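Local coordinates for ESX-1 secretion system protein EccA1 (Mycobacterium tuberculosis, PDB 4F3V) that belongs, through this N-terminal tetratricopeptide-repeat domain of an ATPase, to the ESX-1 type VII secretion system and may help power export of virulence factors, at residues A182-T195 and I210-G222. Sequence-based numbering, arbitrary orientation.
Sequences ANLALFTEAERRLT and IAWYLAMARRSQG. With SO4 (sulfate ion), chain G; SO4 (sulfate ion), chain E.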
ATOM      1  N   ALA A 182       9.652  -8.328 -14.538  1.00 20.64           N
ATOM      2  CA  ALA A 182       9.130  -7.792 -15.801  1.00 20.89           C
ATOM      3  C   ALA A 182       9.741  -6.436 -16.155  1.00 21.70           C
ATOM      4  O   ALA A 182      10.151  -6.219 -17.301  1.00 22.77           O
ATOM      5  CB  ALA A 182       7.619  -7.703 -15.733  1.00 19.92           C
ATOM      6  N   ASN A 183       9.851  -5.556 -15.167  1.00 21.45           N
ATOM      7  CA  ASN A 183      10.412  -4.237 -15.385  1.00 22.24           C
ATOM      8  C   ASN A 183      11.919  -4.255 -15.678  1.00 23.15           C
ATOM      9  O   ASN A 183      12.469  -3.264 -16.150  1.00 23.93           O
ATOM     10  CB  ASN A 183      10.083  -3.330 -14.195  1.00 22.04           C
ATOM     11  CG  ASN A 183       8.684  -2.737 -14.275  1.00 21.92           C
ATOM     12  OD1 ASN A 183       8.454  -1.811 -15.035  1.00 23.30           O
ATOM     13  ND2 ASN A 183       7.759  -3.256 -13.488  1.00 20.71           N
ATOM     14  N   LEU A 184      12.573  -5.368 -15.346  1.00 23.07           N
ATOM     15  CA  LEU A 184      13.970  -5.602 -15.665  1.00 23.98           C
ATOM     16  C   LEU A 184      14.137  -6.464 -16.944  1.00 25.46           C
ATOM     17  O   LEU A 184      15.238  -6.941 -17.243  1.00 26.73           O
ATOM     18  CB  LEU A 184      14.674  -6.273 -14.478  1.00 23.18           C
ATOM     19  CG  LEU A 184      14.809  -5.435 -13.193  1.00 22.53           C
ATOM     20  CD1 LEU A 184      15.137  -6.306 -11.981  1.00 21.37           C
ATOM     21  CD2 LEU A 184      15.836  -4.313 -13.380  1.00 23.53           C
ATOM     22  N   ALA A 185      13.050  -6.645 -17.689  1.00 25.48           N
ATOM     23  CA  ALA A 185      13.059  -7.406 -18.937  1.00 26.53           C
ATOM     24  C   ALA A 185      13.381  -8.896 -18.755  1.00 27.08           C
ATOM     25  O   ALA A 185      13.803  -9.568 -19.702  1.00 28.59           O
ATOM     26  CB  ALA A 185      14.015  -6.764 -19.952  1.00 28.41           C
ATOM     27  N   LEU A 186      13.141  -9.401 -17.543  1.00 26.40           N
ATOM     28  CA  LEU A 186      13.301 -10.811 -17.211  1.00 26.76           C
ATOM     29  C   LEU A 186      11.928 -11.453 -17.362  1.00 26.63           C
ATOM     30  O   LEU A 186      11.288 -11.854 -16.393  1.00 24.88           O
ATOM     31  CB  LEU A 186      13.835 -10.964 -15.788  1.00 26.24           C
ATOM     32  CG  LEU A 186      15.174 -10.273 -15.496  1.00 26.41           C
ATOM     33  CD1 LEU A 186      15.598 -10.488 -14.056  1.00 25.76           C
ATOM     34  CD2 LEU A 186      16.273 -10.729 -16.442  1.00 28.28           C
ATOM     35  N   PHE A 187      11.491 -11.525 -18.608  1.00 26.75           N
ATOM     36  CA  PHE A 187      10.102 -11.767 -18.912  1.00 26.80           C
ATOM     37  C   PHE A 187       9.644 -13.198 -18.612  1.00 26.90           C
ATOM     38  O   PHE A 187       8.509 -13.404 -18.167  1.00 24.61           O
ATOM     39  CB  PHE A 187       9.830 -11.408 -20.388  1.00 28.08           C
ATOM     40  CG  PHE A 187       9.998  -9.937 -20.701  1.00 28.91           C
ATOM     41  CD1 PHE A 187       9.284  -8.987 -19.986  1.00 28.61           C
ATOM     42  CD2 PHE A 187      10.876  -9.498 -21.689  1.00 30.71           C
ATOM     43  CE1 PHE A 187       9.420  -7.630 -20.257  1.00 28.37           C
ATOM     44  CE2 PHE A 187      11.022  -8.142 -21.954  1.00 31.43           C
ATOM     45  CZ  PHE A 187      10.277  -7.215 -21.233  1.00 30.00           C
ATOM     46  N   THR A 188      10.510 -14.182 -18.871  1.00 27.85           N
ATOM     47  CA  THR A 188      10.178 -15.570 -18.568  1.00 28.81           C
ATOM     48  C   THR A 188      10.014 -15.767 -17.069  1.00 27.83           C
ATOM     49  O   THR A 188       9.061 -16.405 -16.625  1.00 27.07           O
ATOM     50  CB  THR A 188      11.223 -16.557 -19.125  1.00 30.93           C
ATOM     51  OG1 THR A 188      11.132 -16.546 -20.548  1.00 31.74           O
ATOM     52  CG2 THR A 188      10.958 -17.987 -18.639  1.00 31.46           C
ATOM     53  N   GLU A 189      10.958 -15.224 -16.294  1.00 27.93           N
ATOM     54  CA  GLU A 189      10.870 -15.253 -14.843  1.00 27.51           C
ATOM     55  C   GLU A 189       9.584 -14.547 -14.360  1.00 25.24           C
ATOM     56  O   GLU A 189       8.890 -15.068 -13.484  1.00 24.12           O
ATOM     57  CB  GLU A 189      12.129 -14.622 -14.218  1.00 28.99           C
ATOM     58  CG  GLU A 189      12.031 -14.455 -12.703  1.00 29.12           C
ATOM     59  CD  GLU A 189      13.299 -13.960 -12.039  1.00 29.96           C
ATOM     60  OE1 GLU A 189      14.332 -13.712 -12.719  1.00 30.78           O
ATOM     61  OE2 GLU A 189      13.242 -13.804 -10.807  1.00 30.50           O
ATOM     62  N   ALA A 190       9.296 -13.366 -14.913  1.00 23.37           N
ATOM     63  CA  ALA A 190       8.073 -12.629 -14.583  1.00 23.08           C
ATOM     64  C   ALA A 190       6.826 -13.496 -14.793  1.00 23.68           C
ATOM     65  O   ALA A 190       5.967 -13.573 -13.931  1.00 22.88           O
ATOM     66  CB  ALA A 190       7.955 -11.351 -15.401  1.00 22.26           C
ATOM     67  N   GLU A 191       6.768 -14.198 -15.913  1.00 25.19           N
ATOM     68  CA  GLU A 191       5.620 -15.061 -16.213  1.00 26.26           C
ATOM     69  C   GLU A 191       5.481 -16.218 -15.243  1.00 26.48           C
ATOM     70  O   GLU A 191       4.387 -16.473 -14.761  1.00 25.55           O
ATOM     71  CB  GLU A 191       5.705 -15.557 -17.648  1.00 27.98           C
ATOM     72  CG  GLU A 191       5.515 -14.435 -18.648  1.00 28.34           C
ATOM     73  CD  GLU A 191       6.112 -14.726 -20.014  1.00 30.52           C
ATOM     74  OE1 GLU A 191       6.850 -15.720 -20.156  1.00 30.80           O
ATOM     75  OE2 GLU A 191       5.847 -13.924 -20.945  1.00 32.54           O
ATOM     76  N   ARG A 192       6.586 -16.884 -14.912  1.00 27.93           N
ATOM     77  CA  ARG A 192       6.550 -17.939 -13.887  1.00 29.74           C
ATOM     78  C   ARG A 192       6.062 -17.375 -12.517  1.00 28.03           C
ATOM     79  O   ARG A 192       5.122 -17.889 -11.914  1.00 26.01           O
ATOM     80  CB  ARG A 192       7.940 -18.584 -13.707  1.00 33.43           C
ATOM     81  CG  ARG A 192       7.962 -19.717 -12.676  1.00 37.05           C
ATOM     82  CD  ARG A 192       9.333 -20.360 -12.470  1.00 40.85           C
ATOM     83  NE  ARG A 192      10.374 -19.388 -12.102  1.00 43.31           N
ATOM     84  CZ  ARG A 192      10.688 -18.987 -10.862  1.00 44.22           C
ATOM     85  NH1 ARG A 192      10.043 -19.444  -9.783  1.00 45.28           N
ATOM     86  NH2 ARG A 192      11.663 -18.100 -10.696  1.00 44.89           N
ATOM     87  N   ARG A 193       6.673 -16.294 -12.052  1.00 26.09           N
ATOM     88  CA  ARG A 193       6.319 -15.765 -10.735  1.00 25.53           C
ATOM     89  C   ARG A 193       4.904 -15.206 -10.663  1.00 24.72           C
ATOM     90  O   ARG A 193       4.221 -15.397  -9.652  1.00 25.21           O
ATOM     91  CB  ARG A 193       7.321 -14.712 -10.262  1.00 24.74           C
ATOM     92  CG  ARG A 193       8.711 -15.269 -10.104  1.00 25.57           C
ATOM     93  CD  ARG A 193       9.636 -14.229  -9.518  1.00 25.24           C
ATOM     94  NE  ARG A 193      11.013 -14.698  -9.429  1.00 26.62           N
ATOM     95  CZ  ARG A 193      11.464 -15.558  -8.512  1.00 27.92           C
ATOM     96  NH1 ARG A 193      10.647 -16.078  -7.594  1.00 27.83           N
ATOM     97  NH2 ARG A 193      12.751 -15.903  -8.513  1.00 29.35           N
ATOM     98  N   LEU A 194       4.469 -14.510 -11.709  1.00 24.05           N
ATOM     99  CA  LEU A 194       3.136 -13.912 -11.717  1.00 23.91           C
ATOM    100  C   LEU A 194       2.057 -14.991 -11.831  1.00 25.28           C
ATOM    101  O   LEU A 194       0.994 -14.873 -11.206  1.00 26.28           O
ATOM    102  CB  LEU A 194       3.000 -12.874 -12.836  1.00 23.47           C
ATOM    103  CG  LEU A 194       3.820 -11.580 -12.644  1.00 23.93           C
ATOM    104  CD1 LEU A 194       3.727 -10.704 -13.911  1.00 23.07           C
ATOM    105  CD2 LEU A 194       3.389 -10.826 -11.385  1.00 21.54           C
ATOM    106  N   THR A 195       2.345 -16.047 -12.593  1.00 26.66           N
ATOM    107  CA  THR A 195       1.442 -17.203 -12.691  1.00 27.52           C
ATOM    108  C   THR A 195       1.315 -17.946 -11.354  1.00 29.08           C
ATOM    109  O   THR A 195       0.202 -18.225 -10.930  1.00 28.84           O
ATOM    110  CB  THR A 195       1.853 -18.155 -13.825  1.00 27.72           C
ATOM    111  OG1 THR A 195       1.866 -17.417 -15.056  1.00 26.04           O
ATOM    112  CG2 THR A 195       0.871 -19.345 -13.925  1.00 28.48           C
ATOM    113  N   ILE A 210      -1.077  -8.383 -11.943  1.00 19.23           N
ATOM    114  CA  ILE A 210      -0.724  -9.706 -12.436  1.00 19.02           C
ATOM    115  C   ILE A 210      -1.028  -9.784 -13.953  1.00 20.36           C
ATOM    116  O   ILE A 210      -0.145 -10.123 -14.755  1.00 20.75           O
ATOM    117  CB  ILE A 210      -1.462 -10.830 -11.676  1.00 18.93           C
ATOM    118  CG1 ILE A 210      -0.904 -10.972 -10.251  1.00 18.75           C
ATOM    119  CG2 ILE A 210      -1.298 -12.155 -12.422  1.00 18.32           C
ATOM    120  CD1 ILE A 210      -1.719 -11.900  -9.354  1.00 18.68           C
ATOM    121  N   ALA A 211      -2.257  -9.451 -14.349  1.00 20.47           N
ATOM    122  CA  ALA A 211      -2.652  -9.573 -15.773  1.00 20.72           C
ATOM    123  C   ALA A 211      -1.911  -8.566 -16.657  1.00 21.16           C
ATOM    124  O   ALA A 211      -1.443  -8.907 -17.728  1.00 20.57           O
ATOM    125  CB  ALA A 211      -4.163  -9.417 -15.929  1.00 20.83           C
ATOM    126  N   TRP A 212      -1.785  -7.329 -16.178  1.00 21.17           N
ATOM    127  CA  TRP A 212      -1.086  -6.292 -16.924  1.00 22.08           C
ATOM    128  C   TRP A 212       0.336  -6.645 -17.225  1.00 21.76           C
ATOM    129  O   TRP A 212       0.784  -6.543 -18.356  1.00 21.63           O
ATOM    130  CB  TRP A 212      -1.114  -4.967 -16.161  1.00 22.24           C
ATOM    131  CG  TRP A 212      -0.341  -3.882 -16.840  1.00 23.30           C
ATOM    132  CD1 TRP A 212       0.910  -3.365 -16.481  1.00 24.13           C
ATOM    133  CD2 TRP A 212      -0.763  -3.103 -18.001  1.00 24.95           C
ATOM    134  NE1 TRP A 212       1.287  -2.368 -17.340  1.00 24.83           N
ATOM    135  CE2 TRP A 212       0.318  -2.156 -18.276  1.00 25.99           C
ATOM    136  CE3 TRP A 212      -1.897  -3.098 -18.823  1.00 25.63           C
ATOM    137  CZ2 TRP A 212       0.252  -1.257 -19.339  1.00 27.39           C
ATOM    138  CZ3 TRP A 212      -1.953  -2.190 -19.882  1.00 27.19           C
ATOM    139  CH2 TRP A 212      -0.896  -1.294 -20.143  1.00 28.03           C
ATOM    140  N   TYR A 213       1.069  -7.071 -16.212  1.00 21.14           N
ATOM    141  CA  TYR A 213       2.479  -7.385 -16.403  1.00 20.85           C
ATOM    142  C   TYR A 213       2.690  -8.697 -17.154  1.00 20.86           C
ATOM    143  O   TYR A 213       3.660  -8.818 -17.912  1.00 21.23           O
ATOM    144  CB  TYR A 213       3.248  -7.301 -15.071  1.00 20.13           C
ATOM    145  CG  TYR A 213       3.539  -5.861 -14.686  1.00 20.07           C
ATOM    146  CD1 TYR A 213       4.538  -5.132 -15.339  1.00 22.06           C
ATOM    147  CD2 TYR A 213       2.814  -5.215 -13.709  1.00 20.58           C
ATOM    148  CE1 TYR A 213       4.807  -3.799 -15.017  1.00 22.44           C
ATOM    149  CE2 TYR A 213       3.071  -3.884 -13.377  1.00 20.72           C
ATOM    150  CZ  TYR A 213       4.071  -3.189 -14.024  1.00 21.85           C
ATOM    151  OH  TYR A 213       4.325  -1.877 -13.693  1.00 23.08           O
ATOM    152  N   LEU A 214       1.792  -9.668 -16.974  1.00 20.47           N
ATOM    153  CA  LEU A 214       1.822 -10.863 -17.837  1.00 20.91           C
ATOM    154  C   LEU A 214       1.632 -10.440 -19.283  1.00 21.55           C
ATOM    155  O   LEU A 214       2.350 -10.921 -20.159  1.00 22.17           O
ATOM    156  CB  LEU A 214       0.755 -11.903 -17.459  1.00 20.70           C
ATOM    157  CG  LEU A 214       1.016 -12.836 -16.259  1.00 21.17           C
ATOM    158  CD1 LEU A 214      -0.269 -13.579 -15.839  1.00 21.04           C
ATOM    159  CD2 LEU A 214       2.134 -13.833 -16.610  1.00 21.37           C
ATOM    160  N   ALA A 215       0.654  -9.564 -19.550  1.00 22.06           N
ATOM    161  CA  ALA A 215       0.371  -9.125 -20.934  1.00 23.15           C
ATOM    162  C   ALA A 215       1.572  -8.423 -21.511  1.00 24.84           C
ATOM    163  O   ALA A 215       1.977  -8.685 -22.661  1.00 26.61           O
ATOM    164  CB  ALA A 215      -0.860  -8.225 -21.007  1.00 23.60           C
ATOM    165  N   MET A 216       2.159  -7.525 -20.729  1.00 24.99           N
ATOM    166  CA  MET A 216       3.351  -6.799 -21.185  1.00 26.27           C
ATOM    167  C   MET A 216       4.531  -7.742 -21.438  1.00 26.55           C
ATOM    168  O   MET A 216       5.237  -7.593 -22.436  1.00 29.09           O
ATOM    169  CB  MET A 216       3.739  -5.706 -20.187  1.00 25.90           C
ATOM    170  CG  MET A 216       2.792  -4.512 -20.164  1.00 27.29           C
ATOM    171  SD  MET A 216       2.589  -3.658 -21.746  1.00 29.91           S
ATOM    172  CE  MET A 216       0.901  -4.036 -22.191  1.00 29.84           C
ATOM    173  N   ALA A 217       4.746  -8.715 -20.550  1.00 25.86           N
ATOM    174  CA  ALA A 217       5.809  -9.696 -20.778  1.00 26.52           C
ATOM    175  C   ALA A 217       5.581 -10.482 -22.074  1.00 28.33           C
ATOM    176  O   ALA A 217       6.525 -10.703 -22.848  1.00 28.51           O
ATOM    177  CB  ALA A 217       5.954 -10.651 -19.616  1.00 24.67           C
ATOM    178  N   ARG A 218       4.344 -10.938 -22.289  1.00 28.11           N
ATOM    179  CA  ARG A 218       4.042 -11.699 -23.496  1.00 29.90           C
ATOM    180  C   ARG A 218       4.257 -10.881 -24.745  1.00 30.87           C
ATOM    181  O   ARG A 218       4.825 -11.370 -25.740  1.00 32.39           O
ATOM    182  CB  ARG A 218       2.607 -12.217 -23.480  1.00 29.98           C
ATOM    183  CG  ARG A 218       2.344 -13.229 -22.391  1.00 29.99           C
ATOM    184  CD  ARG A 218       3.010 -14.547 -22.689  1.00 32.31           C
ATOM    185  NE  ARG A 218       2.797 -15.436 -21.566  1.00 33.41           N
ATOM    186  CZ  ARG A 218       3.421 -16.593 -21.377  1.00 35.07           C
ATOM    187  NH1 ARG A 218       4.333 -17.033 -22.227  1.00 36.99           N
ATOM    188  NH2 ARG A 218       3.114 -17.315 -20.312  1.00 37.21           N
ATOM    189  N   ARG A 219       3.784  -9.644 -24.724  1.00 31.04           N
ATOM    190  CA  ARG A 219       3.927  -8.777 -25.894  1.00 32.86           C
ATOM    191  C   ARG A 219       5.413  -8.544 -26.224  1.00 34.51           C
ATOM    192  O   ARG A 219       5.810  -8.635 -27.371  1.00 34.29           O
ATOM    193  CB  ARG A 219       3.231  -7.443 -25.674  1.00 33.24           C
ATOM    194  CG  ARG A 219       3.461  -6.456 -26.813  1.00 35.23           C
ATOM    195  CD  ARG A 219       2.511  -5.285 -26.717  1.00 35.74           C
ATOM    196  NE  ARG A 219       1.194  -5.618 -27.235  1.00 36.07           N
ATOM    197  CZ  ARG A 219       0.124  -4.849 -27.083  1.00 36.88           C
ATOM    198  NH1 ARG A 219       0.196  -3.703 -26.405  1.00 37.36           N
ATOM    199  NH2 ARG A 219      -1.030  -5.217 -27.617  1.00 36.16           N
ATOM    200  N   SER A 220       6.236  -8.264 -25.210  1.00 34.23           N
ATOM    201  CA  SER A 220       7.663  -8.003 -25.464  1.00 35.62           C
ATOM    202  C   SER A 220       8.401  -9.246 -25.962  1.00 35.96           C
ATOM    203  O   SER A 220       9.354  -9.139 -26.707  1.00 36.56           O
ATOM    204  CB  SER A 220       8.346  -7.446 -24.226  1.00 35.54           C
ATOM    205  OG  SER A 220       7.823  -6.145 -23.937  1.00 37.50           O
ATOM    206  N   GLN A 221       7.943 -10.431 -25.582  1.00 34.84           N
ATOM    207  CA  GLN A 221       8.481 -11.666 -26.171  1.00 35.73           C
ATOM    208  C   GLN A 221       7.987 -11.948 -27.589  1.00 37.20           C
ATOM    209  O   GLN A 221       8.479 -12.866 -28.239  1.00 39.32           O
ATOM    210  CB  GLN A 221       8.119 -12.857 -25.306  1.00 34.68           C
ATOM    211  CG  GLN A 221       8.795 -12.863 -23.970  1.00 33.60           C
ATOM    212  CD  GLN A 221       8.222 -13.946 -23.089  1.00 32.96           C
ATOM    213  OE1 GLN A 221       7.003 -14.185 -23.070  1.00 33.12           O
ATOM    214  NE2 GLN A 221       9.092 -14.615 -22.368  1.00 33.20           N
ATOM    215  N   GLY A 222       6.984 -11.206 -28.045  1.00 36.98           N
ATOM    216  CA  GLY A 222       6.446 -11.385 -29.389  1.00 37.84           C
ATOM    217  C   GLY A 222       5.156 -12.182 -29.428  1.00 37.46           C
ATOM    218  O   GLY A 222       4.578 -12.362 -30.501  1.00 37.92           O
TER
HETATM  219  S   SO4 G1005      13.094 -13.690 -21.631  1.00 69.36           S
HETATM  220  O1  SO4 G1005      14.172 -14.403 -22.349  1.00 70.10           O
HETATM  221  O2  SO4 G1005      11.836 -13.861 -22.402  1.00 63.03           O
HETATM  222  O3  SO4 G1005      12.983 -14.247 -20.259  1.00 60.22           O
HETATM  223  O4  SO4 G1005      13.431 -12.250 -21.521  1.00 70.58           O
HETATM  224  S   SO4 E1003      12.483 -18.919  -6.036  1.00 62.13           S
HETATM  225  O1  SO4 E1003      11.822 -19.554  -7.202  1.00 62.06           O
HETATM  226  O2  SO4 E1003      11.674 -17.750  -5.644  1.00 58.32           O
HETATM  227  O3  SO4 E1003      12.527 -19.837  -4.880  1.00 64.28           O
HETATM  228  O4  SO4 E1003      13.863 -18.529  -6.423  1.00 58.37           O
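F187, E191 and L194 of helix 187-195 pack against A217, R218, L214 and Y213 of helix 210-221, and the two helices form an antiparallel pair in the TPR domain of EccA1; the axes approach to 9.3 Å at 149°. E191 enters as a knob among L214, A217, R218 and Q221. With CG turned away from its own carbonyl carbon (chi1 -68°), the chain extends and lays the carboxylate flat over one face of the R218 guanidinium, the two planes 18° apart. This salt bridge, with OE2 3.5 Å from R218 NE, is purely electrostatic, since no N-H points at the oxygen. One turn earlier, A185 CA and S220 CB lie over opposite faces of the F187 ring, each offset toward its rim; S220 CB makes a CH-pi contact 3.9 Å from the ring centroid, while F187 CD1 rests 3.7 Å from A217 CB. At the other end, L194 CD1 meets Y213 CB at 3.6 Å and L194 CB lies against L214 CG. The Y213 ring borders A182 and N183, whose ND2 is hydrogen-bonded to V179 O. A sulfate, probably from the crystallisation liquor, sits where helix 187-195 starts, its O3 accepting from T188 N (2.8 Å) and T188 OG1 (3.0 Å).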